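Local coordinates for protein inositol monophosphatase (Zymomonas mobilis, PDB 4N81) that probably acts as a magnesium-dependent phosphatase of the inositol monophosphatase superfamily, hydrolysing phosphate monoesters such as inositol monophosphate, at residues L206-Y209 and D210-L214; R231-N234 and K235-G239. One frame throughout, in Å; residues are numbered along the deposited sequence.

How the interactions relate
Interaction 1 comes first along the chain, after strand 200-203, and spans the short helix 208-211; interaction 2 follows in the loop between strands 224-226 and 241-244. Strands 200-203, 224-226 and 241-244 belong to one mixed sheet, which puts the two contacts side by side, their centres about 9 Å apart. They touch directly. Leu206 N lies 3.1 Å from Gly239 O, a probable hydrogen bond, while the Phe208 ring packs on Lys235 and Phe211 on Ser237. Interaction 1 carries Asp210, a predicted magnesium ligand. The loop of interaction 2 thus packs against the helix that presents this carboxylate, without holding a predicted ligand itself.

Interaction 1 of 2, residues L206-Y209 and D210-L214; sequences LKFY and DFAAL
Lys207 and Asp210 grip each other twice at the start of the short helix 208-211, in the Tyr-Asp-Phe-Ala-Ala run that resembles the second Asp-containing signature motif of the inositol monophosphatase family. Lys207 N donates to Asp210 OD2 (2.9 Å), meeting it from above the carboxylate plane, and Asp210 N returns a bond to Lys207 O (2.8 Å). The carboxylate can reach back because CG stands beside its own backbone N (chi1 -55°). OD2 is thereby engaged, while OD1 faces Asp86 and Asp89, which with Asp210 are predicted ligands of the catalytic magnesium; a sulfate is bound nearby. Phe208 O accepts from both Ala212 N (2.9 Å) and Phe211 N (3.2 Å), closing the turn.

Around this frame the aromatic side chains pack. Phe208 sends its edge toward the face of Phe211, planes at 69°, in an offset edge-to-face pair, and its CA sits over that same ring in a CH-pi contact. Ala212 CB lies over one face of Phe208, 3.7 Å from the ring centroid. Leu206 CB meets the edge of Phe211 at CD2 (3.8 Å). A serine in place of Phe211 would probably leave the Phe208 edge and Leu206 without their shared apolar partner and open a gap beside Phe208 CA and Leu206 CB. Farther on, one water donates to Tyr209 O (2.8 Å) and accepts from Ala213 N (2.9 Å).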
loop_
_atom_site.group_PDB
_atom_site.type_symbol
_atom_site.label_atom_id
_atom_site.label_comp_id
_atom_site.label_asym_id
_atom_site.label_seq_id
_atom_site.Cartn_x
_atom_site.Cartn_y
_atom_site.Cartn_z
ATOM N N LEU A 206 7.856 -12.711 11.761
ATOM C CA LEU A 206 7.049 -11.824 12.634
ATOM C C LEU A 206 7.318 -12.066 14.138
ATOM O O LEU A 206 7.693 -13.198 14.543
ATOM C CB LEU A 206 5.539 -12.064 12.384
ATOM C CG LEU A 206 4.941 -11.345 11.165
ATOM C CD1 LEU A 206 5.626 -11.604 9.902
ATOM C CD2 LEU A 206 3.471 -11.759 11.051
ATOM N N LYS A 207 7.161 -11.007 14.944
ATOM C CA LYS A 207 7.184 -11.086 16.412
ATOM C C LYS A 207 5.756 -11.283 16.889
ATOM O O LYS A 207 4.861 -10.993 16.137
ATOM C CB LYS A 207 7.747 -9.772 16.988
ATOM C CG LYS A 207 9.129 -9.457 16.415
ATOM C CD LYS A 207 10.122 -10.530 16.808
ATOM C CE LYS A 207 11.546 -10.276 16.198
ATOM N NZ LYS A 207 11.744 -10.866 14.819
ATOM N N PHE A 208 5.541 -11.713 18.139
ATOM C CA PHE A 208 4.172 -11.952 18.614
ATOM C C PHE A 208 3.332 -10.649 18.567
ATOM O O PHE A 208 2.116 -10.680 18.292
ATOM C CB PHE A 208 4.193 -12.529 20.053
ATOM C CG PHE A 208 2.833 -13.030 20.550
ATOM C CD1 PHE A 208 2.008 -13.794 19.738
ATOM C CD2 PHE A 208 2.423 -12.779 21.851
ATOM C CE1 PHE A 208 0.757 -14.274 20.199
ATOM C CE2 PHE A 208 1.186 -13.280 22.354
ATOM C CZ PHE A 208 0.349 -14.022 21.522
ATOM N N TYR A 209 3.991 -9.507 18.761
ATOM C CA TYR A 209 3.330 -8.201 18.694
ATOM C C TYR A 209 2.717 -8.016 17.312
ATOM O O TYR A 209 1.753 -7.260 17.163
ATOM C CB TYR A 209 4.379 -7.039 18.779
ATOM C CG TYR A 209 5.281 -7.075 19.955
ATOM C CD1 TYR A 209 4.879 -6.501 21.179
ATOM C CD2 TYR A 209 6.528 -7.657 19.874
ATOM C CE1 TYR A 209 5.704 -6.509 22.296
ATOM C CE2 TYR A 209 7.365 -7.686 20.983
ATOM C CZ TYR A 209 6.957 -7.109 22.199
ATOM O OH TYR A 209 7.816 -7.132 23.300
ATOM N N ASP A 210 3.319 -8.624 16.308
ATOM C CA ASP A 210 2.836 -8.413 14.944
ATOM C C ASP A 210 1.645 -9.298 14.532
ATOM O O ASP A 210 1.004 -8.959 13.551
ATOM C CB ASP A 210 3.941 -8.705 13.918
ATOM C CG ASP A 210 5.239 -7.885 14.158
ATOM O OD1 ASP A 210 5.147 -6.702 14.559
ATOM O OD2 ASP A 210 6.332 -8.465 13.938
ATOM N N PHE A 211 1.352 -10.402 15.240
ATOM C CA PHE A 211 0.265 -11.301 14.795
ATOM C C PHE A 211 -0.796 -11.666 15.829
ATOM O O PHE A 211 -1.907 -12.175 15.474
ATOM C CB PHE A 211 0.805 -12.585 14.084
ATOM C CG PHE A 211 1.668 -13.462 14.960
ATOM C CD1 PHE A 211 1.095 -14.407 15.809
ATOM C CD2 PHE A 211 3.050 -13.355 14.927
ATOM C CE1 PHE A 211 1.892 -15.257 16.602
ATOM C CE2 PHE A 211 3.849 -14.174 15.714
ATOM C CZ PHE A 211 3.277 -15.136 16.553
ATOM N N ALA A 212 -0.476 -11.385 17.106
ATOM C CA ALA A 212 -1.432 -11.764 18.146
ATOM C C ALA A 212 -2.820 -11.202 17.836
ATOM O O ALA A 212 -3.803 -11.942 17.886
ATOM C CB ALA A 212 -0.962 -11.246 19.547
ATOM N N ALA A 213 -2.908 -9.905 17.512
ATOM C CA ALA A 213 -4.256 -9.284 17.276
ATOM C C ALA A 213 -4.915 -9.860 16.013
ATOM O O ALA A 213 -6.155 -9.805 15.860
ATOM C CB ALA A 213 -4.122 -7.746 17.116
ATOM N N LEU A 214 -4.090 -10.298 15.065
ATOM C CA LEU A 214 -4.655 -10.688 13.771
ATOM C C LEU A 214 -5.456 -11.972 13.855
ATOM O O LEU A 214 -6.420 -12.183 13.081
ATOM C CB LEU A 214 -3.536 -10.894 12.757
ATOM C CG LEU A 214 -2.519 -9.746 12.662
ATOM C CD1 LEU A 214 -1.445 -10.153 11.717
ATOM C CD2 LEU A 214 -3.194 -8.436 12.201
HETATM O O HOH W 1 -0.779 -8.031 18.108
#

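Interaction 2 of 2, residues R231-N234 and K235-G239; sequences RPLN and KNSVG
Ser237 lays its short side chain against the backbone of Asn234, with OG 2.9 Å from Asn234 N and CB 3.4 Å from Asn234 O. The first of these is a nearly straight hydrogen bond, N-H to hydroxyl, at 166°. OG stands beside the serine's own backbone N (chi1 -63°), within reach of Asn234 N. Asn234 to Ser237 is a type I beta turn, closed by Ser237 N donating to Asn234 O at 3.0 Å.

The asparagine adds a third bond from its side chain. Its amide folds forward over the turn, CG lying between the backbone N and the carbonyl carbon (chi1 69°), and OD1 accepts from Asn236 N (3.0 Å). This is an Asx turn nested in the beta turn. Its bond is more bent than the other two, and the N-H arrives tilted from the plane of the amide.

Beside the serine, Leu233 brings CD2 to 3.9 Å from Ser237 OG, an apolar flank to the hydroxyl; the same leucine packs on Phe211 of helix 208-211. Lys235, at the second position of the turn, runs out extended and touches Phe68, while its backbone bonds to Gly111. Pro232 and Asn234 rest on Arg112 of strand 112-120, so the loop also meets the larger sheet.

A water ties the approach to the turn, donating to Pro232 O (2.8 Å) and accepting from Ser237 OG (2.7 Å). The serine hydroxyl thus works in both directions, accepting the N-H of Asn234 and donating to the water, two partners that probably restrict how freely the hydroxyl can turn.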
loop_
_atom_site.group_PDB
_atom_site.type_symbol
_atom_site.label_atom_id
_atom_site.label_comp_id
_atom_site.label_asym_id
_atom_site.label_seq_id
_atom_site.Cartn_x
_atom_site.Cartn_y
_atom_site.Cartn_z
ATOM N N ARG A 231 -0.256 -25.528 12.678
ATOM C CA ARG A 231 -0.517 -25.515 14.116
ATOM C C ARG A 231 -0.990 -24.134 14.595
ATOM O O ARG A 231 -0.734 -23.132 13.934
ATOM C CB ARG A 231 0.768 -25.922 14.886
ATOM C CG ARG A 231 1.184 -27.402 14.655
ATOM C CD ARG A 231 2.564 -27.722 15.317
ATOM N NE ARG A 231 2.844 -29.151 15.092
ATOM C CZ ARG A 231 2.429 -30.158 15.844
ATOM N NH1 ARG A 231 1.763 -29.960 16.999
ATOM N NH2 ARG A 231 2.717 -31.400 15.439
ATOM N N PRO A 232 -1.641 -24.064 15.765
ATOM C CA PRO A 232 -2.073 -22.749 16.294
ATOM C C PRO A 232 -0.942 -21.802 16.546
ATOM O O PRO A 232 0.131 -22.227 16.975
ATOM C CB PRO A 232 -2.624 -23.080 17.680
ATOM C CG PRO A 232 -2.979 -24.513 17.627
ATOM C CD PRO A 232 -2.017 -25.170 16.654
ATOM N N LEU A 233 -1.179 -20.516 16.319
ATOM C CA LEU A 233 -0.192 -19.509 16.629
ATOM C C LEU A 233 -0.403 -19.162 18.088
ATOM O O LEU A 233 -1.544 -19.104 18.582
ATOM C CB LEU A 233 -0.428 -18.283 15.754
ATOM C CG LEU A 233 -0.164 -18.539 14.268
ATOM C CD1 LEU A 233 -0.690 -17.419 13.350
ATOM C CD2 LEU A 233 1.388 -18.713 14.098
ATOM N N ASN A 234 0.693 -18.962 18.793
ATOM C CA ASN A 234 0.634 -18.620 20.203
ATOM C C ASN A 234 1.790 -17.729 20.571
ATOM O O ASN A 234 2.609 -17.359 19.711
ATOM C CB ASN A 234 0.469 -19.849 21.117
ATOM C CG ASN A 234 1.693 -20.753 21.163
ATOM O OD1 ASN A 234 2.814 -20.338 20.861
ATOM N ND2 ASN A 234 1.469 -22.014 21.595
ATOM N N LYS A 235 1.876 -17.391 21.855
ATOM C CA LYS A 235 2.798 -16.378 22.328
ATOM C C LYS A 235 4.221 -16.760 21.993
ATOM O O LYS A 235 5.119 -15.917 21.874
ATOM C CB LYS A 235 2.667 -16.273 23.863
ATOM C CG LYS A 235 3.761 -15.426 24.497
ATOM C CD LYS A 235 3.790 -15.467 26.053
ATOM C CE LYS A 235 5.219 -15.134 26.552
ATOM N NZ LYS A 235 5.324 -14.813 27.990
ATOM N N ASN A 236 4.429 -18.042 21.838
ATOM C CA ASN A 236 5.751 -18.541 21.546
ATOM C C ASN A 236 6.131 -18.940 20.112
ATOM O O ASN A 236 7.262 -19.391 19.887
ATOM C CB ASN A 236 6.051 -19.640 22.520
ATOM C CG ASN A 236 7.087 -19.202 23.466
ATOM O OD1 ASN A 236 6.869 -18.256 24.309
ATOM N ND2 ASN A 236 8.296 -19.760 23.262
ATOM N N SER A 237 5.204 -18.741 19.172
ATOM C CA SER A 237 5.426 -19.026 17.765
ATOM C C SER A 237 6.591 -18.169 17.202
ATOM O O SER A 237 6.756 -16.969 17.536
ATOM C CB SER A 237 4.155 -18.748 16.985
ATOM O OG SER A 237 3.123 -19.636 17.454
ATOM N N VAL A 238 7.395 -18.791 16.345
ATOM C CA VAL A 238 8.569 -18.123 15.780
ATOM C C VAL A 238 8.232 -17.106 14.713
ATOM O O VAL A 238 9.091 -16.315 14.332
ATOM C CB VAL A 238 9.605 -19.134 15.216
ATOM C CG1 VAL A 238 10.011 -20.111 16.339
ATOM C CG2 VAL A 238 9.007 -19.855 14.023
ATOM N N GLY A 239 6.983 -17.097 14.264
ATOM C CA GLY A 239 6.519 -16.005 13.386
ATOM C C GLY A 239 6.425 -16.335 11.917
ATOM O O GLY A 239 6.484 -15.436 11.057
HETATM O O HOH W 2 2.843 -22.003 16.238
#